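Local coordinates for salicylic acid-binding protein 2 (Nicotiana tabacum, PDB 1XKL) that hydrolyses methyl salicylate to salicylic acid and methanol, releasing the active hormone that triggers systemic acquired resistance in tobacco, at residues G83-G88 against F107-V112; A101-A106 against V200-I205; L87-E92 against K190-E195; R53-Y58 against S180-D185. One frame throughout, in Å; residues are numbered along the deposited sequence.

How the interactions relate
All four contacts lie inside one alpha/beta-hydrolase fold. Interactions 1 and 3 both use helix 83-93, share Leu87 and Gly88, and have centres about 7 Å apart; loops 107-112 and 190-195 pack on its earlier and later turns. Interaction 2, centred about 9 Å from interaction 1, joins strands 98-104 and 202-207 in the central parallel sheet. Interaction 4 pairs helix 55-67 with helix 183-188, about 21 Å from interaction 2, centre to centre. Along the chain 53-58, 83-92 and 101-106 precede their partners. Tyr191 OH bonds to Asp185 OD2, linking interactions 3 and 4. Interactions 1 and 2 lie beside the catalytic residues, Phe107 near Ser81 and Ala105 against Asp210; interaction 3 lies away from them.

Interaction 1. Residues G83-G88 against F107-V112; sequences GGMNLG and FMPDSV. With STH (2-amino-4H-1,3-benzoxathiin-4-ol), chain E.
Carbon and selenium contacts dominate where Met85 meets Phe107 and Pro109. The selenomethionine chain leaves the helix with CG beside its own backbone N (chi1 -63°) and bends again at the next two torsions, which brings selenium alongside the proline ring: SE of Met85 lies 3.3 Å from Pro109 CG, with the two side chains running past each other in opposite directions. The terminal CE stays on the same ring, 3.8 Å from Pro109 CG. Nearer the root, Met85 CG sits 4.0 Å from Phe107 CB, so the side chain touches both residues that flank Met108.

The closest backbone approach is at Gly84. It has no side chain, and its CA meets Phe107 O directly, at 3.3 Å, in a CA-H...O contact with an angle of 131° at the hydrogen. Met85 N is also near Phe107 O but not hydrogen-bonded to it. This is the start of the helix that follows the nucleophile elbow of alpha/beta hydrolases, the Gly-x-Ser-x-Gly turn that carries the catalytic Ser81 and includes Gly83. Phe107 also pairs through its backbone with Ser81.

Ligand contact belongs to the phenylalanine ring, whose far end leads away from the helix into the pocket. The benzoxathiin's O8 lies at the ring edge, near its plane, 3.5 Å from Phe107 CE1; Phe107 CZ reaches the ligand's C6 at 3.9 Å. Tyr122 meets the same ring edge-to-face.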
loop_
_atom_site.group_PDB
_atom_site.type_symbol
_atom_site.label_atom_id
_atom_site.label_comp_id
_atom_site.label_asym_id
_atom_site.label_seq_id
_atom_site.Cartn_x
_atom_site.Cartn_y
_atom_site.Cartn_z
ATOM N N GLY A 83 18.721 -17.297 23.555
ATOM C CA GLY A 83 18.878 -18.703 23.225
ATOM C C GLY A 83 19.223 -19.547 24.430
ATOM O O GLY A 83 18.971 -20.753 24.449
ATOM N N GLY A 84 19.821 -18.909 25.431
ATOM C CA GLY A 84 20.171 -19.607 26.647
ATOM C C GLY A 84 18.937 -20.152 27.341
ATOM O O GLY A 84 19.003 -21.180 28.024
HETATM N N MSE A 85 17.804 -19.472 27.176
HETATM C CA MSE A 85 16.565 -19.946 27.792
HETATM C C MSE A 85 16.086 -21.179 27.025
HETATM O O MSE A 85 15.567 -22.122 27.625
HETATM C CB MSE A 85 15.484 -18.859 27.770
HETATM C CG MSE A 85 15.811 -17.596 28.563
HETATM SE SE MSE A 85 16.112 -17.922 30.466
HETATM C CE MSE A 85 14.368 -18.646 30.918
ATOM N N ASN A 86 16.266 -21.174 25.703
ATOM C CA ASN A 86 15.862 -22.309 24.869
ATOM C C ASN A 86 16.705 -23.517 25.242
ATOM O O ASN A 86 16.222 -24.647 25.287
ATOM C CB ASN A 86 16.074 -22.000 23.377
ATOM C CG ASN A 86 15.273 -20.812 22.910
ATOM O OD1 ASN A 86 15.816 -19.737 22.657
ATOM N ND2 ASN A 86 13.970 -20.992 22.810
ATOM N N LEU A 87 17.982 -23.268 25.497
ATOM C CA LEU A 87 18.898 -24.330 25.884
ATOM C C LEU A 87 18.401 -25.055 27.128
ATOM O O LEU A 87 18.531 -26.270 27.241
ATOM C CB LEU A 87 20.277 -23.750 26.174
ATOM C CG LEU A 87 21.385 -24.088 25.183
ATOM C CD1 LEU A 87 21.033 -23.565 23.803
ATOM C CD2 LEU A 87 22.680 -23.488 25.689
ATOM N N GLY A 88 17.833 -24.295 28.058
ATOM C CA GLY A 88 17.345 -24.875 29.297
ATOM C C GLY A 88 16.324 -25.976 29.126
ATOM O O GLY A 88 16.344 -26.963 29.860
ATOM N N PHE A 107 21.123 -15.508 28.435
ATOM C CA PHE A 107 20.358 -15.484 29.668
ATOM C C PHE A 107 20.462 -16.926 30.120
ATOM O O PHE A 107 20.047 -17.837 29.407
ATOM C CB PHE A 107 18.895 -15.122 29.410
ATOM C CG PHE A 107 18.671 -13.666 29.132
ATOM C CD1 PHE A 107 18.055 -13.262 27.950
ATOM C CD2 PHE A 107 19.066 -12.697 30.055
ATOM C CE1 PHE A 107 17.832 -11.916 27.689
ATOM C CE2 PHE A 107 18.848 -11.344 29.805
ATOM C CZ PHE A 107 18.229 -10.950 28.618
HETATM N N MSE A 108 21.043 -17.132 31.293
HETATM C CA MSE A 108 21.218 -18.468 31.839
HETATM C C MSE A 108 20.333 -18.632 33.067
HETATM O O MSE A 108 20.570 -17.998 34.096
HETATM C CB MSE A 108 22.693 -18.667 32.209
HETATM C CG MSE A 108 23.040 -20.053 32.699
HETATM SE SE MSE A 108 24.911 -20.155 33.095
HETATM C CE MSE A 108 24.950 -18.837 34.519
ATOM N N PRO A 109 19.307 -19.492 32.977
ATOM C CA PRO A 109 18.362 -19.755 34.069
ATOM C C PRO A 109 18.937 -20.657 35.150
ATOM O O PRO A 109 20.082 -21.097 35.061
ATOM C CB PRO A 109 17.189 -20.457 33.371
ATOM C CG PRO A 109 17.573 -20.529 31.895
ATOM C CD PRO A 109 19.055 -20.407 31.855
ATOM N N ASP A 110 18.119 -20.919 36.167
ATOM C CA ASP A 110 18.473 -21.825 37.250
ATOM C C ASP A 110 17.234 -22.651 37.571
ATOM O O ASP A 110 16.221 -22.554 36.868
ATOM C CB ASP A 110 19.015 -21.077 38.493
ATOM C CG ASP A 110 17.970 -20.214 39.214
ATOM O OD1 ASP A 110 18.395 -19.453 40.106
ATOM O OD2 ASP A 110 16.760 -20.282 38.930
ATOM N N SER A 111 17.324 -23.480 38.602
ATOM C CA SER A 111 16.211 -24.334 38.999
ATOM C C SER A 111 15.497 -23.804 40.244
ATOM O O SER A 111 14.314 -24.071 40.451
ATOM C CB SER A 111 16.715 -25.756 39.267
ATOM O OG SER A 111 17.780 -25.750 40.201
ATOM N N VAL A 112 16.224 -23.040 41.051
ATOM C CA VAL A 112 15.711 -22.477 42.295
ATOM C C VAL A 112 14.620 -21.413 42.164
ATOM O O VAL A 112 13.558 -21.529 42.783
ATOM C CB VAL A 112 16.876 -21.889 43.136
ATOM C CG1 VAL A 112 16.361 -21.347 44.458
ATOM C CG2 VAL A 112 17.925 -22.964 43.378
HETATM C C8 STH E . 17.389 -11.165 23.805
HETATM O O8 STH E . 16.343 -11.698 24.492
HETATM C C1 STH E . 17.980 -9.845 24.170
HETATM C C2 STH E . 19.116 -9.307 23.381
HETATM C C3 STH E . 19.676 -8.046 23.733
HETATM C C4 STH E . 19.134 -7.292 24.820
HETATM C C5 STH E . 18.035 -7.799 25.580
HETATM C C6 STH E . 17.460 -9.045 25.255
HETATM C C7 STH E . 19.366 -11.410 22.174
HETATM O O2 STH E . 19.683 -10.033 22.303
HETATM N N7 STH E . 19.499 -11.751 20.835
HETATM S S7 STH E . 17.934 -11.898 22.738
#

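Interaction 2. Residues A101-A106 against V200-I205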
loop_
_atom_site.group_PDB
_atom_site.type_symbol
_atom_site.label_atom_id
_atom_site.label_comp_id
_atom_site.label_asym_id
_atom_site.label_seq_id
_atom_site.Cartn_x
_atom_site.Cartn_y
_atom_site.Cartn_z
ATOM N N ALA A 101 26.726 -27.262 27.934
ATOM C CA ALA A 101 25.877 -26.196 27.440
ATOM C C ALA A 101 26.673 -24.907 27.522
ATOM O O ALA A 101 27.180 -24.545 28.581
ATOM C CB ALA A 101 24.609 -26.097 28.295
ATOM N N VAL A 102 26.789 -24.218 26.396
ATOM C CA VAL A 102 27.542 -22.977 26.341
ATOM C C VAL A 102 26.597 -21.788 26.204
ATOM O O VAL A 102 25.750 -21.749 25.301
ATOM C CB VAL A 102 28.527 -22.989 25.142
ATOM C CG1 VAL A 102 29.397 -21.744 25.161
ATOM C CG2 VAL A 102 29.390 -24.239 25.207
ATOM N N PHE A 103 26.746 -20.826 27.111
ATOM C CA PHE A 103 25.926 -19.627 27.114
ATOM C C PHE A 103 26.751 -18.432 26.674
ATOM O O PHE A 103 27.553 -17.897 27.438
ATOM C CB PHE A 103 25.326 -19.388 28.517
ATOM C CG PHE A 103 24.401 -20.490 28.980
ATOM C CD1 PHE A 103 24.912 -21.674 29.501
ATOM C CD2 PHE A 103 23.019 -20.357 28.847
ATOM C CE1 PHE A 103 24.060 -22.709 29.880
ATOM C CE2 PHE A 103 22.161 -21.385 29.222
ATOM C CZ PHE A 103 22.679 -22.561 29.736
ATOM N N LEU A 104 26.559 -18.031 25.422
ATOM C CA LEU A 104 27.289 -16.902 24.853
ATOM C C LEU A 104 26.488 -15.630 25.087
ATOM O O LEU A 104 25.441 -15.433 24.470
ATOM C CB LEU A 104 27.488 -17.121 23.346
ATOM C CG LEU A 104 28.093 -15.970 22.555
ATOM C CD1 LEU A 104 29.539 -15.716 23.012
ATOM C CD2 LEU A 104 28.059 -16.331 21.068
ATOM N N ALA A 105 26.984 -14.779 25.985
ATOM C CA ALA A 105 26.323 -13.527 26.321
ATOM C C ALA A 105 24.817 -13.781 26.303
ATOM O O ALA A 105 24.049 -13.029 25.713
ATOM C CB ALA A 105 26.693 -12.451 25.315
ATOM N N ALA A 106 24.424 -14.861 26.963
ATOM C CA ALA A 106 23.048 -15.298 27.028
ATOM C C ALA A 106 22.389 -15.111 28.385
ATOM O O ALA A 106 22.996 -14.613 29.347
ATOM C CB ALA A 106 22.980 -16.771 26.651
ATOM N N VAL A 200 23.635 -30.818 33.811
ATOM C CA VAL A 200 24.440 -30.511 32.626
ATOM C C VAL A 200 25.493 -29.429 32.897
ATOM O O VAL A 200 25.187 -28.405 33.499
ATOM C CB VAL A 200 23.540 -30.040 31.453
ATOM C CG1 VAL A 200 24.390 -29.773 30.218
ATOM C CG2 VAL A 200 22.486 -31.091 31.148
ATOM N N LYS A 201 26.729 -29.654 32.453
ATOM C CA LYS A 201 27.787 -28.669 32.669
ATOM C C LYS A 201 27.500 -27.395 31.889
ATOM O O LYS A 201 27.114 -27.444 30.718
ATOM C CB LYS A 201 29.153 -29.226 32.254
ATOM C CG LYS A 201 29.530 -30.495 32.989
ATOM C CD LYS A 201 31.022 -30.707 33.003
ATOM C CE LYS A 201 31.355 -32.063 33.592
ATOM N NZ LYS A 201 30.698 -32.261 34.913
ATOM N N ARG A 202 27.695 -26.259 32.552
ATOM C CA ARG A 202 27.451 -24.957 31.951
ATOM C C ARG A 202 28.720 -24.132 31.794
ATOM O O ARG A 202 29.500 -23.980 32.738
ATOM C CB ARG A 202 26.471 -24.142 32.801
ATOM C CG ARG A 202 25.156 -24.829 33.134
ATOM C CD ARG A 202 24.139 -23.831 33.700
ATOM N NE ARG A 202 24.439 -23.360 35.056
ATOM C CZ ARG A 202 24.023 -23.960 36.171
ATOM N NH1 ARG A 202 23.292 -25.061 36.106
ATOM N NH2 ARG A 202 24.324 -23.446 37.352
ATOM N N VAL A 203 28.899 -23.577 30.601
ATOM C CA VAL A 203 30.039 -22.733 30.299
ATOM C C VAL A 203 29.496 -21.381 29.858
ATOM O O VAL A 203 28.630 -21.308 28.979
ATOM C CB VAL A 203 30.895 -23.350 29.152
ATOM C CG1 VAL A 203 32.097 -22.472 28.858
ATOM C CG2 VAL A 203 31.345 -24.749 29.538
ATOM N N TYR A 204 29.974 -20.306 30.475
ATOM C CA TYR A 204 29.502 -18.987 30.091
ATOM C C TYR A 204 30.609 -18.189 29.410
ATOM O O TYR A 204 31.692 -18.003 29.976
ATOM C CB TYR A 204 28.979 -18.222 31.319
ATOM C CG TYR A 204 28.071 -17.072 30.949
ATOM C CD1 TYR A 204 28.579 -15.933 30.331
ATOM C CD2 TYR A 204 26.694 -17.142 31.170
ATOM C CE1 TYR A 204 27.743 -14.896 29.939
ATOM C CE2 TYR A 204 25.842 -16.105 30.782
ATOM C CZ TYR A 204 26.371 -14.988 30.169
ATOM O OH TYR A 204 25.558 -13.946 29.789
ATOM N N ILE A 205 30.349 -17.750 28.180
ATOM C CA ILE A 205 31.326 -16.954 27.446
ATOM C C ILE A 205 30.876 -15.513 27.541
ATOM O O ILE A 205 29.819 -15.137 27.027
ATOM C CB ILE A 205 31.440 -17.376 25.937
ATOM C CG1 ILE A 205 31.840 -18.845 25.827
ATOM C CG2 ILE A 205 32.489 -16.530 25.239
ATOM C CD1 ILE A 205 32.074 -19.331 24.390
#
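Val102 and Ile205 lie on one face of a parallel strand pair, Phe103 and Tyr204 on the other. The axes of 101-104 and 202-205 come within 4.6 Å, their N-to-C directions 21° apart, and five backbone hydrogen bonds join the segments.

On the aliphatic face Ile205 fills the gap between two residues of the adjoining strand: its CD1 reaches Val102 CG1 at 3.7 Å, while Ile205 CG2 meets Leu104 CD1 at 3.8 Å. On the aromatic face the tyrosine ring lies flat over the backbone, with Phe103 O 3.6 Å above the ring plane and over its centre. Tyr204 CD2 also touches Phe103 CB. A chi1 of -161° carries the tyrosine ring beyond the end of strand 98-104, where Tyr204 OH donates to a lone pair of Ala106 O at 2.7 Å in the carbonyl plane. Arg202 lays its aliphatic CG and CD against Phe103 CE1, while its NH2 bonds to Gly226 O.

Helix 245-258 packs on the Val102 and Ile205 face, helix 83-93 on Ala101 and Phe103, and helix 215-225 on Tyr204. Strand 75-80 pairs with the other edge of strand 98-104, whose end places Ala105 against the charge-relay Asp210.

Interaction 3. Residues L87-E92 against K190-E195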
loop_
_atom_site.group_PDB
_atom_site.type_symbol
_atom_site.label_atom_id
_atom_site.label_comp_id
_atom_site.label_asym_id
_atom_site.label_seq_id
_atom_site.Cartn_x
_atom_site.Cartn_y
_atom_site.Cartn_z
ATOM N N LEU A 87 17.982 -23.268 25.497
ATOM C CA LEU A 87 18.898 -24.330 25.884
ATOM C C LEU A 87 18.401 -25.055 27.128
ATOM O O LEU A 87 18.531 -26.270 27.241
ATOM C CB LEU A 87 20.277 -23.750 26.174
ATOM C CG LEU A 87 21.385 -24.088 25.183
ATOM C CD1 LEU A 87 21.033 -23.565 23.803
ATOM C CD2 LEU A 87 22.680 -23.488 25.689
ATOM N N GLY A 88 17.833 -24.295 28.058
ATOM C CA GLY A 88 17.345 -24.875 29.297
ATOM C C GLY A 88 16.324 -25.976 29.126
ATOM O O GLY A 88 16.344 -26.963 29.860
ATOM N N LEU A 89 15.417 -25.810 28.168
ATOM C CA LEU A 89 14.401 -26.827 27.937
ATOM C C LEU A 89 15.041 -28.089 27.383
ATOM O O LEU A 89 14.624 -29.198 27.711
ATOM C CB LEU A 89 13.326 -26.326 26.971
ATOM C CG LEU A 89 12.209 -25.429 27.516
ATOM C CD1 LEU A 89 12.779 -24.081 27.931
ATOM C CD2 LEU A 89 11.146 -25.247 26.445
ATOM N N ALA A 90 16.060 -27.928 26.543
ATOM C CA ALA A 90 16.733 -29.086 25.962
ATOM C C ALA A 90 17.506 -29.843 27.035
ATOM O O ALA A 90 17.502 -31.076 27.062
ATOM C CB ALA A 90 17.673 -28.643 24.841
HETATM N N MSE A 91 18.172 -29.097 27.912
HETATM C CA MSE A 91 18.944 -29.674 29.012
HETATM C C MSE A 91 18.002 -30.363 29.993
HETATM O O MSE A 91 18.358 -31.365 30.609
HETATM C CB MSE A 91 19.718 -28.568 29.742
HETATM C CG MSE A 91 20.730 -27.849 28.865
HETATM SE SE MSE A 91 21.125 -26.016 29.370
HETATM C CE MSE A 91 22.170 -26.331 30.987
ATOM N N GLU A 92 16.798 -29.822 30.142
ATOM C CA GLU A 92 15.835 -30.413 31.068
ATOM C C GLU A 92 15.289 -31.731 30.532
ATOM O O GLU A 92 15.141 -32.697 31.280
ATOM C CB GLU A 92 14.678 -29.445 31.329
ATOM C CG GLU A 92 13.643 -29.936 32.347
ATOM C CD GLU A 92 14.225 -30.143 33.740
ATOM O OE1 GLU A 92 15.188 -29.436 34.092
ATOM O OE2 GLU A 92 13.709 -31.001 34.487
ATOM N N LYS A 190 7.047 -23.443 35.664
ATOM C CA LYS A 190 8.334 -23.886 36.189
ATOM C C LYS A 190 8.866 -24.946 35.234
ATOM O O LYS A 190 8.271 -26.015 35.079
ATOM C CB LYS A 190 8.168 -24.481 37.587
ATOM C CG LYS A 190 9.473 -24.656 38.349
ATOM C CD LYS A 190 10.132 -23.310 38.620
ATOM C CE LYS A 190 11.378 -23.485 39.473
ATOM N NZ LYS A 190 12.315 -24.436 38.806
ATOM N N TYR A 191 10.002 -24.655 34.608
ATOM C CA TYR A 191 10.582 -25.559 33.624
ATOM C C TYR A 191 11.789 -26.405 34.022
ATOM O O TYR A 191 11.799 -27.625 33.848
ATOM C CB TYR A 191 10.973 -24.755 32.385
ATOM C CG TYR A 191 9.829 -24.296 31.513
ATOM C CD1 TYR A 191 9.066 -25.211 30.791
ATOM C CD2 TYR A 191 9.563 -22.939 31.340
ATOM C CE1 TYR A 191 8.072 -24.784 29.906
ATOM C CE2 TYR A 191 8.574 -22.502 30.460
ATOM C CZ TYR A 191 7.837 -23.427 29.743
ATOM O OH TYR A 191 6.897 -22.985 28.839
ATOM N N PHE A 192 12.808 -25.739 34.542
ATOM C CA PHE A 192 14.067 -26.376 34.891
ATOM C C PHE A 192 14.196 -26.891 36.315
ATOM O O PHE A 192 13.718 -26.264 37.255
ATOM C CB PHE A 192 15.178 -25.374 34.607
ATOM C CG PHE A 192 14.837 -24.416 33.506
ATOM C CD1 PHE A 192 14.706 -24.871 32.195
ATOM C CD2 PHE A 192 14.638 -23.068 33.773
ATOM C CE1 PHE A 192 14.368 -23.999 31.166
ATOM C CE2 PHE A 192 14.298 -22.183 32.752
ATOM C CZ PHE A 192 14.170 -22.650 31.441
ATOM N N THR A 193 14.859 -28.035 36.461
ATOM C CA THR A 193 15.081 -28.638 37.768
ATOM C C THR A 193 16.564 -28.972 37.907
ATOM O O THR A 193 17.267 -29.142 36.912
ATOM C CB THR A 193 14.260 -29.928 37.944
ATOM O OG1 THR A 193 14.766 -30.939 37.068
ATOM C CG2 THR A 193 12.790 -29.672 37.620
ATOM N N ASP A 194 17.032 -29.058 39.146
ATOM C CA ASP A 194 18.431 -29.355 39.431
ATOM C C ASP A 194 18.797 -30.767 38.983
ATOM O O ASP A 194 19.891 -31.013 38.474
ATOM C CB ASP A 194 18.675 -29.223 40.933
ATOM C CG ASP A 194 20.142 -29.301 41.300
ATOM O OD1 ASP A 194 20.429 -29.652 42.464
ATOM O OD2 ASP A 194 20.999 -29.003 40.446
ATOM N N GLU A 195 17.868 -31.689 39.178
ATOM C CA GLU A 195 18.080 -33.080 38.828
ATOM C C GLU A 195 18.407 -33.296 37.354
ATOM O O GLU A 195 19.268 -34.106 37.012
ATOM C CB GLU A 195 16.840 -33.891 39.194
ATOM C CG GLU A 195 17.087 -35.377 39.299
ATOM C CD GLU A 195 18.092 -35.712 40.383
ATOM O OE1 GLU A 195 17.940 -35.197 41.517
ATOM O OE2 GLU A 195 19.032 -36.493 40.102
#
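The ring of Phe192 has CB of the preceding Tyr191 over one face, 3.6 Å above the plane and near its centre, and Leu89 CD1 at its edge, 3.6 Å from Phe192 CE1. The same corner of the ring presses obliquely on the helix backbone: Gly88, without a side chain, exposes its carbonyl carbon to the aromatic, and Phe192 CE1 is only 3.4 Å from Gly88 C.

A second flat group, the carboxylate of Glu92, is turned to Thr193. The chain starts out opposite its own N (chi1 -177°), bends at the next torsion and passes Tyr191 O, and the two side chains cross at about a right angle. Thr193 N donates to Glu92 OE1 at 2.8 Å, with an N-H...O angle of 158°, but from 46° above the carboxylate plane. Thr193 OG1 gives its proton to Glu92 OE2, also at 2.8 Å, on the syn lone pair.

Thus the loop 190-195, leading toward strand 202-207, is joined to helix 83-93 by one apolar and one hydrogen-bonded attachment. Glu92 OE1 accepts from Phe197 N as well. Three donors gathered on the carboxylate of Glu92 would probably stabilise its charged form and fix its rotation.

Interaction 4. Residues R53-Y58 against S180-D185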
loop_
_atom_site.group_PDB
_atom_site.type_symbol
_atom_site.label_atom_id
_atom_site.label_comp_id
_atom_site.label_asym_id
_atom_site.label_seq_id
_atom_site.Cartn_x
_atom_site.Cartn_y
_atom_site.Cartn_z
ATOM N N ARG A 53 2.851 -18.650 22.486
ATOM C CA ARG A 53 2.486 -18.056 23.760
ATOM C C ARG A 53 3.338 -18.548 24.923
ATOM O O ARG A 53 3.244 -18.012 26.022
ATOM C CB ARG A 53 1.002 -18.281 24.021
ATOM C CG ARG A 53 0.501 -19.638 23.572
ATOM C CD ARG A 53 -1.015 -19.636 23.393
ATOM N NE ARG A 53 -1.434 -19.454 21.999
ATOM C CZ ARG A 53 -1.250 -18.348 21.281
ATOM N NH1 ARG A 53 -0.642 -17.296 21.807
ATOM N NH2 ARG A 53 -1.703 -18.288 20.035
ATOM N N THR A 54 4.180 -19.551 24.677
ATOM C CA THR A 54 5.070 -20.091 25.711
ATOM C C THR A 54 6.472 -20.326 25.148
ATOM O O THR A 54 6.652 -20.480 23.932
ATOM C CB THR A 54 4.584 -21.454 26.258
ATOM O OG1 THR A 54 4.743 -22.462 25.249
ATOM C CG2 THR A 54 3.125 -21.377 26.679
ATOM N N LEU A 55 7.463 -20.377 26.034
ATOM C CA LEU A 55 8.831 -20.613 25.592
ATOM C C LEU A 55 8.907 -21.975 24.908
ATOM O O LEU A 55 9.692 -22.173 23.976
ATOM C CB LEU A 55 9.806 -20.574 26.773
ATOM C CG LEU A 55 11.282 -20.773 26.392
ATOM C CD1 LEU A 55 11.733 -19.612 25.516
ATOM C CD2 LEU A 55 12.135 -20.856 27.643
ATOM N N TYR A 56 8.076 -22.909 25.359
ATOM C CA TYR A 56 8.063 -24.243 24.774
ATOM C C TYR A 56 7.685 -24.232 23.288
ATOM O O TYR A 56 8.298 -24.943 22.494
ATOM C CB TYR A 56 7.119 -25.163 25.560
ATOM C CG TYR A 56 7.219 -26.612 25.138
ATOM C CD1 TYR A 56 6.520 -27.084 24.026
ATOM C CD2 TYR A 56 8.062 -27.494 25.809
ATOM C CE1 TYR A 56 6.661 -28.397 23.590
ATOM C CE2 TYR A 56 8.213 -28.808 25.383
ATOM C CZ TYR A 56 7.510 -29.254 24.271
ATOM O OH TYR A 56 7.665 -30.549 23.831
ATOM N N ASP A 57 6.685 -23.434 22.914
ATOM C CA ASP A 57 6.261 -23.347 21.510
ATOM C C ASP A 57 7.392 -22.760 20.664
ATOM O O ASP A 57 7.590 -23.144 19.516
ATOM C CB ASP A 57 5.043 -22.428 21.335
ATOM C CG ASP A 57 3.810 -22.910 22.082
ATOM O OD1 ASP A 57 3.689 -24.124 22.347
ATOM O OD2 ASP A 57 2.946 -22.058 22.380
ATOM N N TYR A 58 8.105 -21.798 21.241
ATOM C CA TYR A 58 9.210 -21.125 20.571
ATOM C C TYR A 58 10.416 -22.047 20.385
ATOM O O TYR A 58 11.131 -21.951 19.386
ATOM C CB TYR A 58 9.596 -19.885 21.386
ATOM C CG TYR A 58 10.780 -19.094 20.881
ATOM C CD1 TYR A 58 10.904 -18.751 19.530
ATOM C CD2 TYR A 58 11.761 -18.646 21.770
ATOM C CE1 TYR A 58 11.979 -17.978 19.083
ATOM C CE2 TYR A 58 12.832 -17.877 21.338
ATOM C CZ TYR A 58 12.939 -17.544 19.999
ATOM O OH TYR A 58 14.005 -16.771 19.582
ATOM N N SER A 180 9.815 -12.542 21.426
ATOM C CA SER A 180 9.202 -12.300 22.729
ATOM C C SER A 180 10.138 -12.812 23.806
ATOM O O SER A 180 10.978 -13.662 23.532
ATOM C CB SER A 180 7.859 -13.048 22.786
ATOM O OG SER A 180 7.212 -12.929 24.040
ATOM N N LEU A 181 10.020 -12.275 25.016
ATOM C CA LEU A 181 10.849 -12.745 26.123
ATOM C C LEU A 181 10.022 -13.784 26.862
ATOM O O LEU A 181 10.515 -14.451 27.767
ATOM C CB LEU A 181 11.208 -11.599 27.073
ATOM C CG LEU A 181 12.146 -10.519 26.537
ATOM C CD1 LEU A 181 12.402 -9.463 27.606
ATOM C CD2 LEU A 181 13.454 -11.163 26.107
ATOM N N PHE A 182 8.754 -13.906 26.462
ATOM C CA PHE A 182 7.829 -14.859 27.069
ATOM C C PHE A 182 7.750 -14.716 28.596
ATOM O O PHE A 182 7.642 -15.707 29.317
ATOM C CB PHE A 182 8.242 -16.284 26.684
ATOM C CG PHE A 182 8.225 -16.530 25.199
ATOM C CD1 PHE A 182 7.020 -16.730 24.525
ATOM C CD2 PHE A 182 9.404 -16.481 24.462
ATOM C CE1 PHE A 182 6.992 -16.871 23.134
ATOM C CE2 PHE A 182 9.388 -16.619 23.074
ATOM C CZ PHE A 182 8.179 -16.814 22.409
HETATM N N MSE A 183 7.804 -13.474 29.071
HETATM C CA MSE A 183 7.736 -13.166 30.498
HETATM C C MSE A 183 6.525 -13.824 31.148
HETATM O O MSE A 183 6.651 -14.516 32.157
HETATM C CB MSE A 183 7.632 -11.652 30.705
HETATM C CG MSE A 183 8.752 -10.834 30.090
HETATM SE SE MSE A 183 10.403 -10.945 31.071
HETATM C CE MSE A 183 10.121 -9.481 32.294
ATOM N N GLU A 184 5.352 -13.599 30.562
ATOM C CA GLU A 184 4.106 -14.154 31.083
ATOM C C GLU A 184 4.202 -15.651 31.349
ATOM O O GLU A 184 3.994 -16.103 32.473
ATOM C CB GLU A 184 2.955 -13.885 30.107
ATOM C CG GLU A 184 1.613 -14.404 30.600
ATOM C CD GLU A 184 1.157 -13.715 31.877
ATOM O OE1 GLU A 184 0.310 -14.288 32.596
ATOM O OE2 GLU A 184 1.650 -12.600 32.161
ATOM N N ASP A 185 4.516 -16.416 30.309
ATOM C CA ASP A 185 4.644 -17.864 30.432
ATOM C C ASP A 185 5.700 -18.256 31.464
ATOM O O ASP A 185 5.466 -19.123 32.306
ATOM C CB ASP A 185 5.013 -18.478 29.077
ATOM C CG ASP A 185 5.354 -19.954 29.176
ATOM O OD1 ASP A 185 4.517 -20.728 29.676
ATOM O OD2 ASP A 185 6.462 -20.341 28.750
HETATM O O HOH W 1 4.430 -15.575 27.191
#
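Phe182 projects toward Leu55 and Tyr58. CB leads to CG, which sits 4.0 Å from Leu55 N. One ring side then passes over the peptide of Thr54, where Phe182 CD1 is 3.7 Å from Thr54 C and CE1 equally close to Thr54 O. The other side meets side chains: CD2 touches Leu55 CD1, and Phe182 CE2 comes to 3.4 Å from Tyr58 CD2. At the tip, CZ lies against Tyr58 CB. The two aromatic planes, 30° apart, are slid so that they barely overlap, centroids 5.2 Å distant. Ser180 CB lies over one face of Phe182 and Leu55 CA, nearer the rim, over the opposite one.

Asp185 supplies the polar link. A chi1 of 172° swings its CG to the far side from its N and brings Asp185 OD2 to 2.9 Å from Leu55 N, the donor lying 45° above the carboxylate plane. Asp185 OD2 is also hydrogen-bonded to Tyr191 OH. Thr54 N-caps helix 55-67 through its own OG1, and a water joins Arg53 O to Asp185 N.

The contact sets the starts of helices 183-188 and 55-67 together. Helix 83-93 adjoins Leu55 and Tyr58, helix 117-124 touches Leu181 and Met183, and Leu181 borders the ligand.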